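Local structure of cytochrome P450 (6G5O) at residues Asp189-Asn197 with Val210-Phe218; Val225-Leu236 with Gln338-Thr346. The protein is a cytochrome P450, a mainly helical heme protein that holds protoporphyrin IX with its iron inside the fold. All blocks are in the same frame, centred on the assembly; numbering follows the deposited sequence.

Contact 1: residues Asp189-Asn197 with Val210-Phe218. With HEM (protoporphyrin IX containing Fe), chain C.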
loop_
_atom_site.group_PDB
_atom_site.type_symbol
_atom_site.label_atom_id
_atom_site.label_comp_id
_atom_site.label_asym_id
_atom_site.label_seq_id
_atom_site.Cartn_x
_atom_site.Cartn_y
_atom_site.Cartn_z
ATOM N N ASP A 189 13.551 1.960 -22.320
ATOM C CA ASP A 189 13.462 0.745 -21.499
ATOM C C ASP A 189 12.617 0.928 -20.249
ATOM O O ASP A 189 12.458 -0.019 -19.484
ATOM C CB ASP A 189 14.875 0.338 -21.037
ATOM C CG ASP A 189 15.626 -0.444 -22.089
ATOM O OD1 ASP A 189 15.292 -0.352 -23.299
ATOM O OD2 ASP A 189 16.549 -1.194 -21.690
ATOM N N ASP A 190 12.115 2.141 -20.033
ATOM C CA ASP A 190 11.360 2.492 -18.845
ATOM C C ASP A 190 9.921 1.978 -18.953
ATOM O O ASP A 190 9.503 1.556 -20.029
ATOM C CB ASP A 190 11.428 4.016 -18.592
ATOM C CG ASP A 190 10.689 4.857 -19.659
ATOM O OD1 ASP A 190 10.129 4.307 -20.643
ATOM O OD2 ASP A 190 10.635 6.093 -19.464
ATOM N N MET A 191 9.190 1.977 -17.842
ATOM C CA MET A 191 7.878 1.358 -17.804
ATOM C C MET A 191 6.890 1.954 -18.850
ATOM O O MET A 191 6.079 1.230 -19.441
ATOM C CB MET A 191 7.288 1.473 -16.395
ATOM C CG MET A 191 6.083 0.594 -16.092
ATOM S SD MET A 191 5.498 0.883 -14.399
ATOM C CE MET A 191 4.020 -0.142 -14.359
ATOM N N TYR A 192 6.953 3.268 -19.033
ATOM C CA TYR A 192 6.139 3.985 -20.026
ATOM C C TYR A 192 6.309 3.383 -21.419
ATOM O O TYR A 192 5.332 3.056 -22.109
ATOM C CB TYR A 192 6.556 5.431 -20.090
ATOM C CG TYR A 192 6.463 6.171 -18.764
ATOM C CD1 TYR A 192 5.255 6.686 -18.321
ATOM C CD2 TYR A 192 7.607 6.387 -17.991
ATOM C CE1 TYR A 192 5.169 7.357 -17.140
ATOM C CE2 TYR A 192 7.548 7.067 -16.783
ATOM C CZ TYR A 192 6.337 7.540 -16.363
ATOM O OH TYR A 192 6.265 8.244 -15.195
ATOM N N SER A 193 7.564 3.199 -21.797
ATOM C CA SER A 193 7.916 2.677 -23.117
ATOM C C SER A 193 7.478 1.258 -23.307
ATOM O O SER A 193 6.920 0.920 -24.343
ATOM C CB SER A 193 9.426 2.772 -23.335
ATOM O OG SER A 193 9.775 4.133 -23.421
ATOM N N VAL A 194 7.728 0.429 -22.299
ATOM C CA VAL A 194 7.261 -0.934 -22.307
ATOM C C VAL A 194 5.731 -1.040 -22.422
ATOM O O VAL A 194 5.244 -1.914 -23.093
ATOM C CB VAL A 194 7.694 -1.696 -21.038
ATOM C CG1 VAL A 194 7.081 -3.092 -21.017
ATOM C CG2 VAL A 194 9.220 -1.812 -20.991
ATOM N N LEU A 195 4.994 -0.218 -21.689
ATOM C CA LEU A 195 3.546 -0.272 -21.738
ATOM C C LEU A 195 3.020 0.132 -23.134
ATOM O O LEU A 195 2.174 -0.580 -23.677
ATOM C CB LEU A 195 2.916 0.579 -20.636
ATOM C CG LEU A 195 3.088 0.052 -19.198
ATOM C CD1 LEU A 195 2.452 1.016 -18.231
ATOM C CD2 LEU A 195 2.449 -1.310 -19.025
ATOM N N LEU A 196 3.601 1.185 -23.715
ATOM C CA LEU A 196 3.204 1.657 -25.047
ATOM C C LEU A 196 3.450 0.635 -26.141
ATOM O O LEU A 196 2.765 0.642 -27.144
ATOM C CB LEU A 196 3.912 2.973 -25.412
ATOM C CG LEU A 196 3.420 4.165 -24.599
ATOM C CD1 LEU A 196 4.447 5.290 -24.623
ATOM C CD2 LEU A 196 2.080 4.638 -25.134
ATOM N N ASN A 197 4.417 -0.247 -25.926
ATOM C CA ASN A 197 4.695 -1.342 -26.832
ATOM C C ASN A 197 3.999 -2.658 -26.452
ATOM O O ASN A 197 4.148 -3.621 -27.145
ATOM C CB ASN A 197 6.220 -1.541 -26.867
ATOM C CG ASN A 197 6.689 -2.313 -28.066
ATOM O OD1 ASN A 197 6.309 -2.015 -29.209
ATOM N ND2 ASN A 197 7.548 -3.291 -27.819
ATOM N N VAL A 210 -2.177 3.651 -20.871
ATOM C CA VAL A 210 -0.885 3.709 -20.193
ATOM C C VAL A 210 -1.013 4.640 -19.012
ATOM O O VAL A 210 -0.509 4.343 -17.944
ATOM C CB VAL A 210 0.244 4.129 -21.176
ATOM C CG1 VAL A 210 1.594 4.374 -20.467
ATOM C CG2 VAL A 210 0.418 3.036 -22.206
ATOM N N LYS A 211 -1.752 5.733 -19.180
ATOM C CA LYS A 211 -1.914 6.693 -18.112
ATOM C C LYS A 211 -2.682 6.066 -16.943
ATOM O O LYS A 211 -2.378 6.308 -15.769
ATOM C CB LYS A 211 -2.646 7.925 -18.642
ATOM C CG LYS A 211 -2.889 9.020 -17.620
ATOM C CD LYS A 211 -3.666 10.173 -18.236
ATOM C CE LYS A 211 -4.017 11.236 -17.190
ATOM N NZ LYS A 211 -4.476 12.508 -17.807
ATOM N N GLY A 212 -3.692 5.265 -17.292
ATOM C CA GLY A 212 -4.448 4.455 -16.339
ATOM C C GLY A 212 -3.591 3.541 -15.438
ATOM O O GLY A 212 -3.833 3.451 -14.230
ATOM N N VAL A 213 -2.585 2.905 -16.023
ATOM C CA VAL A 213 -1.680 2.077 -15.274
ATOM C C VAL A 213 -0.710 2.918 -14.448
ATOM O O VAL A 213 -0.396 2.582 -13.305
ATOM C CB VAL A 213 -0.840 1.182 -16.215
ATOM C CG1 VAL A 213 0.135 0.311 -15.398
ATOM C CG2 VAL A 213 -1.768 0.323 -17.082
ATOM N N MET A 214 -0.210 3.990 -15.059
ATOM C CA MET A 214 0.863 4.776 -14.446
ATOM C C MET A 214 0.421 5.667 -13.291
ATOM O O MET A 214 1.109 5.727 -12.247
ATOM C CB MET A 214 1.626 5.563 -15.496
ATOM C CG MET A 214 2.438 4.730 -16.463
ATOM S SD MET A 214 3.536 3.522 -15.683
ATOM C CE MET A 214 4.551 4.667 -14.702
ATOM N N VAL A 215 -0.743 6.305 -13.410
ATOM C CA VAL A 215 -1.267 7.077 -12.270
ATOM C C VAL A 215 -1.528 6.161 -11.058
ATOM O O VAL A 215 -1.251 6.516 -9.896
ATOM C CB VAL A 215 -2.590 7.807 -12.606
ATOM C CG1 VAL A 215 -3.197 8.431 -11.338
ATOM C CG2 VAL A 215 -2.374 8.873 -13.668
ATOM N N LEU A 216 -2.134 5.009 -11.333
ATOM C CA LEU A 216 -2.384 4.018 -10.311
ATOM C C LEU A 216 -1.116 3.569 -9.647
ATOM O O LEU A 216 -1.074 3.434 -8.450
ATOM C CB LEU A 216 -3.081 2.814 -10.904
ATOM C CG LEU A 216 -3.177 1.555 -10.037
ATOM C CD1 LEU A 216 -4.036 1.784 -8.787
ATOM C CD2 LEU A 216 -3.707 0.417 -10.924
ATOM N N THR A 217 -0.098 3.327 -10.445
ATOM C CA THR A 217 1.194 2.897 -9.938
ATOM C C THR A 217 1.873 3.921 -8.989
ATOM O O THR A 217 2.405 3.538 -7.937
ATOM C CB THR A 217 2.109 2.528 -11.118
ATOM O OG1 THR A 217 1.516 1.430 -11.821
ATOM C CG2 THR A 217 3.456 2.126 -10.652
ATOM N N PHE A 218 1.876 5.204 -9.368
ATOM C CA PHE A 218 2.379 6.264 -8.488
ATOM C C PHE A 218 1.563 6.408 -7.225
ATOM O O PHE A 218 2.127 6.557 -6.127
ATOM C CB PHE A 218 2.408 7.630 -9.174
ATOM C CG PHE A 218 3.651 7.872 -9.938
ATOM C CD1 PHE A 218 3.756 7.447 -11.239
ATOM C CD2 PHE A 218 4.744 8.472 -9.331
ATOM C CE1 PHE A 218 4.940 7.649 -11.943
ATOM C CE2 PHE A 218 5.921 8.702 -10.042
ATOM C CZ PHE A 218 6.022 8.287 -11.353
HETATM C CHA HEM C . -3.966 -3.152 -5.143
HETATM C CHB HEM C . -2.338 -2.622 -0.626
HETATM C CHC HEM C . 1.936 -1.168 -2.302
HETATM C CHD HEM C . 0.136 -1.097 -6.737
HETATM C C1A HEM C . -3.876 -3.154 -3.769
HETATM C C2A HEM C . -4.917 -3.562 -2.884
HETATM C C3A HEM C . -4.446 -3.419 -1.654
HETATM C C4A HEM C . -3.130 -2.908 -1.716
HETATM C CMA HEM C . -5.218 -3.761 -0.423
HETATM C CAA HEM C . -6.298 -4.123 -3.217
HETATM C CBA HEM C . -7.212 -2.998 -3.678
HETATM C CGA HEM C . -8.559 -3.529 -4.114
HETATM O O1A HEM C . -9.243 -2.855 -4.879
HETATM O O2A HEM C . -9.008 -4.631 -3.748
HETATM C C1B HEM C . -1.033 -2.182 -0.697
HETATM C C2B HEM C . -0.217 -2.089 0.450
HETATM C C3B HEM C . 1.008 -1.652 0.002
HETATM C C4B HEM C . 0.868 -1.519 -1.483
HETATM C CMB HEM C . -0.637 -2.352 1.864
HETATM C CAB HEM C . 2.283 -1.402 0.669
HETATM C CBB HEM C . 2.582 -1.734 1.909
HETATM C C1C HEM C . 1.841 -1.021 -3.661
HETATM C C2C HEM C . 2.828 -0.478 -4.482
HETATM C C3C HEM C . 2.300 -0.401 -5.746
HETATM C C4C HEM C . 0.988 -0.936 -5.667
HETATM C CMC HEM C . 4.207 -0.064 -4.076
HETATM C CAC HEM C . 2.952 0.063 -6.978
HETATM C CBC HEM C . 4.186 0.538 -7.117
HETATM C C1D HEM C . -1.120 -1.718 -6.640
HETATM C C2D HEM C . -1.947 -1.987 -7.829
HETATM C C3D HEM C . -3.078 -2.577 -7.409
HETATM C C4D HEM C . -2.961 -2.615 -5.947
HETATM C CMD HEM C . -1.533 -1.699 -9.232
HETATM C CAD HEM C . -4.234 -3.045 -8.275
HETATM C CBD HEM C . -4.243 -4.545 -8.612
HETATM C CGD HEM C . -5.416 -4.885 -9.551
HETATM O O1D HEM C . -6.376 -4.055 -9.729
HETATM O O2D HEM C . -5.480 -5.992 -10.188
HETATM N NA HEM C . -2.793 -2.707 -3.029
HETATM N NB HEM C . -0.368 -1.831 -1.799
HETATM N NC HEM C . 0.719 -1.270 -4.367
HETATM N ND HEM C . -1.774 -2.121 -5.561
HETATM FE FE HEM C . -1.120 -2.001 -3.768
HETATM O O HOH W 1 -1.979 0.029 -3.317
#
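M191 runs out straight (chi1 -166°, CG turned away from the backbone N and the rest extended), whereas M214 is folded back by bends at chi2 (-51°) and chi3; the two thioethers therefore slide past each other in opposite directions, with M191 SD 3.5 Å from M214 SD. The same folding lays the M214 methyl over one face of the Y192 ring, CE 4.0 Å from the ring centroid. This is a CH-pi contact, with the sulfur placed obliquely behind it in a Met-aromatic arrangement. L195 also touches the M214 thioether, its CD1 3.7 Å from M214 SD, and meets V213 tip to tip. Helix 191-196 probably corresponds to the short αH helix of the P450 fold, and 210-218 to the first half of the long αI helix that passes the heme; their axes run roughly antiparallel at 147° and approach to 10.3 Å. Toward the start of 210-218, V210 sends CG2 against L196 CD2 (3.7 Å) and also packs on L195 CB. At the other end the Y192 hydroxyl reaches the edge of the F218 ring, OH 3.6 Å from F218 CE1, while W149 meets F218 edge-to-face. The short helix is N-capped by D190: its OD1 accepts from S193 N (3.0 Å) and, from the opposite face of the carboxylate, from S193 OG. T217 gives its hydroxyl to V213 O within its own helix, while the M191 methyl approaches that hydroxyl. Beyond this apolar layer, L216 CD2 lies 3.5 Å from the heme methyl CMD, and T217 touches the vinyl carbon CBC.

Contact 2: residues Val225-Leu236 with Gln338-Thr346; sequences VINAVTNSIAYL and QILKILLQT
V229 presents both methyls to helix 338-346. With CG1 anti to the backbone N (chi1 166°) and CG2 beside it, CG1 reaches L343 CD2 (3.8 Å), while CG2 meets I339 CG2 (4.0 Å) and L340 CD2. Contacts cluster most densely around this valine: L340 CD1 covers A228 CB at 4.0 Å, and the V225 and I339 side chains cross at about a right angle, V225 CG1 3.9 Å from I339 CD1, while V225 CG2 faces the heme. By chain order the segments probably match the second half of the P450 αI helix and the αL helix; they lie nearly parallel, their axes 24° apart. Further along the contact thins. The nearest CA atoms, 7.0 Å apart between V229 and L340, stand 8.0 Å apart between S232 and L344; only L236 CD1, 3.7 Å from L344 CD2, renews close contact. Q338 and Q345 lie off the interface on the partly exposed side of helix 338-346, and Q345 bonds instead to T253 and L246. No hydrogen bond joins the two segments. S232 OG, which L340 CD2 approaches, donates to A228 O, so its proton is used within its own helix, and cohesion across the contact rests on branched aliphatic side chains.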
loop_
_atom_site.group_PDB
_atom_site.type_symbol
_atom_site.label_atom_id
_atom_site.label_comp_id
_atom_site.label_asym_id
_atom_site.label_seq_id
_atom_site.Cartn_x
_atom_site.Cartn_y
_atom_site.Cartn_z
ATOM N N VAL A 225 3.602 2.499 1.171
ATOM C CA VAL A 225 5.005 2.191 1.468
ATOM C C VAL A 225 5.601 3.147 2.516
ATOM O O VAL A 225 6.370 2.711 3.386
ATOM C CB VAL A 225 5.883 2.191 0.188
ATOM C CG1 VAL A 225 7.375 2.148 0.501
ATOM C CG2 VAL A 225 5.508 1.043 -0.752
ATOM N N ILE A 226 5.267 4.440 2.421
ATOM C CA ILE A 226 5.815 5.412 3.370
ATOM C C ILE A 226 5.370 5.069 4.818
ATOM O O ILE A 226 6.180 5.111 5.752
ATOM C CB ILE A 226 5.458 6.866 3.004
ATOM C CG1 ILE A 226 6.211 7.302 1.756
ATOM C CG2 ILE A 226 5.893 7.821 4.113
ATOM C CD1 ILE A 226 5.712 8.603 1.153
ATOM N N ASN A 227 4.102 4.713 4.971
ATOM C CA ASN A 227 3.551 4.296 6.266
ATOM C C ASN A 227 4.098 2.945 6.783
ATOM O O ASN A 227 4.438 2.825 7.969
ATOM C CB ASN A 227 2.041 4.285 6.223
ATOM C CG ASN A 227 1.455 5.694 6.289
ATOM O OD1 ASN A 227 2.075 6.611 6.893
ATOM N ND2 ASN A 227 0.287 5.886 5.649
ATOM N N ALA A 228 4.224 1.942 5.909
ATOM C CA ALA A 228 4.844 0.669 6.297
ATOM C C ALA A 228 6.266 0.863 6.798
ATOM O O ALA A 228 6.689 0.244 7.777
ATOM C CB ALA A 228 4.839 -0.321 5.125
ATOM N N VAL A 229 7.041 1.666 6.080
ATOM C CA VAL A 229 8.444 1.864 6.444
ATOM C C VAL A 229 8.546 2.572 7.799
ATOM O O VAL A 229 9.317 2.168 8.677
ATOM C CB VAL A 229 9.205 2.635 5.345
ATOM C CG1 VAL A 229 10.550 3.147 5.822
ATOM C CG2 VAL A 229 9.416 1.734 4.144
ATOM N N THR A 230 7.734 3.609 7.955
ATOM C CA THR A 230 7.765 4.457 9.143
ATOM C C THR A 230 7.258 3.667 10.365
ATOM O O THR A 230 7.922 3.657 11.414
ATOM C CB THR A 230 6.944 5.724 8.932
ATOM O OG1 THR A 230 7.495 6.451 7.827
ATOM C CG2 THR A 230 6.988 6.621 10.177
ATOM N N ASN A 231 6.129 2.961 10.199
ATOM C CA ASN A 231 5.565 2.147 11.262
ATOM C C ASN A 231 6.503 1.023 11.719
ATOM O O ASN A 231 6.536 0.697 12.925
ATOM C CB ASN A 231 4.190 1.617 10.883
ATOM C CG ASN A 231 3.130 2.724 10.810
ATOM O OD1 ASN A 231 3.378 3.835 11.253
ATOM N ND2 ASN A 231 1.955 2.435 10.219
ATOM N N SER A 232 7.279 0.466 10.790
ATOM C CA SER A 232 8.220 -0.583 11.118
ATOM C C SER A 232 9.357 -0.095 12.016
ATOM O O SER A 232 9.828 -0.819 12.907
ATOM C CB SER A 232 8.794 -1.194 9.852
ATOM O OG SER A 232 7.730 -1.774 9.103
ATOM N N ILE A 233 9.839 1.105 11.745
ATOM C CA ILE A 233 10.960 1.639 12.502
ATOM C C ILE A 233 10.474 2.014 13.908
ATOM O O ILE A 233 11.122 1.676 14.916
ATOM C CB ILE A 233 11.586 2.841 11.774
ATOM C CG1 ILE A 233 12.270 2.359 10.486
ATOM C CG2 ILE A 233 12.603 3.540 12.659
ATOM C CD1 ILE A 233 12.407 3.483 9.471
ATOM N N ALA A 234 9.321 2.665 13.982
ATOM C CA ALA A 234 8.688 2.918 15.265
ATOM C C ALA A 234 8.605 1.650 16.113
ATOM O O ALA A 234 9.057 1.627 17.289
ATOM C CB ALA A 234 7.300 3.470 15.065
ATOM N N TYR A 235 8.018 0.598 15.531
ATOM C CA TYR A 235 7.876 -0.664 16.248
ATOM C C TYR A 235 9.207 -1.216 16.758
ATOM O O TYR A 235 9.275 -1.713 17.877
ATOM C CB TYR A 235 7.201 -1.725 15.376
ATOM C CG TYR A 235 7.342 -3.126 15.917
ATOM C CD1 TYR A 235 6.482 -3.610 16.908
ATOM C CD2 TYR A 235 8.323 -3.953 15.446
ATOM C CE1 TYR A 235 6.609 -4.894 17.394
ATOM C CE2 TYR A 235 8.461 -5.234 15.922
ATOM C CZ TYR A 235 7.609 -5.685 16.904
ATOM O OH TYR A 235 7.785 -6.955 17.342
ATOM N N LEU A 236 10.235 -1.184 15.924
ATOM C CA LEU A 236 11.519 -1.740 16.299
ATOM C C LEU A 236 12.169 -0.882 17.381
ATOM O O LEU A 236 13.004 -1.375 18.133
ATOM C CB LEU A 236 12.450 -1.859 15.090
ATOM C CG LEU A 236 12.159 -2.999 14.117
ATOM C CD1 LEU A 236 13.029 -2.872 12.883
ATOM C CD2 LEU A 236 12.360 -4.369 14.748
ATOM N N GLN A 338 10.086 -6.653 -0.840
ATOM C CA GLN A 338 11.531 -6.570 -0.919
ATOM C C GLN A 338 12.071 -5.353 -0.167
ATOM O O GLN A 338 13.137 -5.428 0.512
ATOM C CB GLN A 338 12.016 -6.530 -2.340
ATOM C CG GLN A 338 11.702 -7.696 -3.249
ATOM C CD GLN A 338 11.543 -9.012 -2.558
ATOM O OE1 GLN A 338 12.433 -9.465 -1.856
ATOM N NE2 GLN A 338 10.378 -9.656 -2.778
ATOM N N ILE A 339 11.349 -4.237 -0.284
ATOM C CA ILE A 339 11.722 -3.038 0.453
ATOM C C ILE A 339 11.812 -3.368 1.939
ATOM O O ILE A 339 12.802 -3.088 2.591
ATOM C CB ILE A 339 10.676 -1.914 0.275
ATOM C CG1 ILE A 339 10.931 -1.171 -1.046
ATOM C CG2 ILE A 339 10.756 -0.911 1.401
ATOM C CD1 ILE A 339 9.834 -0.220 -1.432
ATOM N N LEU A 340 10.750 -3.963 2.455
ATOM C CA LEU A 340 10.640 -4.225 3.866
ATOM C C LEU A 340 11.556 -5.341 4.387
ATOM O O LEU A 340 12.077 -5.190 5.517
ATOM C CB LEU A 340 9.172 -4.496 4.216
ATOM C CG LEU A 340 8.252 -3.304 4.019
ATOM C CD1 LEU A 340 6.798 -3.710 4.136
ATOM C CD2 LEU A 340 8.574 -2.200 5.040
ATOM N N LYS A 341 11.776 -6.420 3.599
ATOM C CA LYS A 341 12.714 -7.488 4.023
ATOM C C LYS A 341 14.128 -6.901 4.153
ATOM O O LYS A 341 14.836 -7.147 5.180
ATOM C CB LYS A 341 12.710 -8.737 3.124
ATOM N N ILE A 342 14.530 -6.130 3.132
ATOM C CA ILE A 342 15.846 -5.493 3.102
ATOM C C ILE A 342 16.020 -4.408 4.174
ATOM O O ILE A 342 17.055 -4.362 4.830
ATOM C CB ILE A 342 16.184 -4.926 1.713
ATOM C CG1 ILE A 342 16.305 -6.077 0.708
ATOM C CG2 ILE A 342 17.515 -4.142 1.721
ATOM C CD1 ILE A 342 16.355 -5.576 -0.727
ATOM N N LEU A 343 15.006 -3.568 4.360
ATOM C CA LEU A 343 15.042 -2.595 5.442
ATOM C C LEU A 343 15.220 -3.255 6.812
ATOM O O LEU A 343 16.127 -2.877 7.577
ATOM C CB LEU A 343 13.807 -1.730 5.451
ATOM C CG LEU A 343 13.755 -0.713 6.578
ATOM C CD1 LEU A 343 14.878 0.318 6.491
ATOM C CD2 LEU A 343 12.395 -0.039 6.596
ATOM N N LEU A 344 14.371 -4.241 7.117
ATOM C CA LEU A 344 14.456 -4.889 8.443
ATOM C C LEU A 344 15.846 -5.498 8.727
ATOM O O LEU A 344 16.350 -5.379 9.833
ATOM C CB LEU A 344 13.384 -5.937 8.656
ATOM C CG LEU A 344 11.907 -5.514 8.799
ATOM C CD1 LEU A 344 11.058 -6.758 9.050
ATOM C CD2 LEU A 344 11.701 -4.509 9.900
ATOM N N GLN A 345 16.429 -6.144 7.725
ATOM C CA GLN A 345 17.729 -6.780 7.826
ATOM C C GLN A 345 18.840 -5.726 7.910
ATOM O O GLN A 345 19.740 -5.877 8.724
ATOM C CB GLN A 345 17.983 -7.802 6.681
ATOM C CG GLN A 345 17.587 -9.249 6.981
ATOM C CD GLN A 345 18.001 -9.684 8.406
ATOM O OE1 GLN A 345 19.189 -9.628 8.733
ATOM N NE2 GLN A 345 17.008 -10.049 9.275
ATOM N N THR A 346 18.750 -4.649 7.119
ATOM C CA THR A 346 19.743 -3.596 7.192
ATOM C C THR A 346 19.755 -2.931 8.580
ATOM O O THR A 346 20.819 -2.724 9.143
ATOM C CB THR A 346 19.544 -2.568 6.079
ATOM O OG1 THR A 346 19.554 -3.253 4.828
ATOM C CG2 THR A 346 20.663 -1.493 6.079
#

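Both contacts are buried, their centres 27 Å apart and their nearest atoms about 8 Å apart. They use successive helices, 207-220 and 223-238, which together probably correspond to an interrupted αI helix: contact 1 covers its first half with a short helix close by in sequence, whereas contact 2 joins its second half to a helix about a hundred residues further on. Each reaches the heme pocket, the first through L216 and T217, the second through V225. Neither has a hydrogen bond across it, but the chemistry differs: contact 1, further from the centre of the chain, adds sulfur and aromatic groups to its aliphatic packing between antiparallel helices, and contact 2 relies on aliphatic branches between nearly parallel ones.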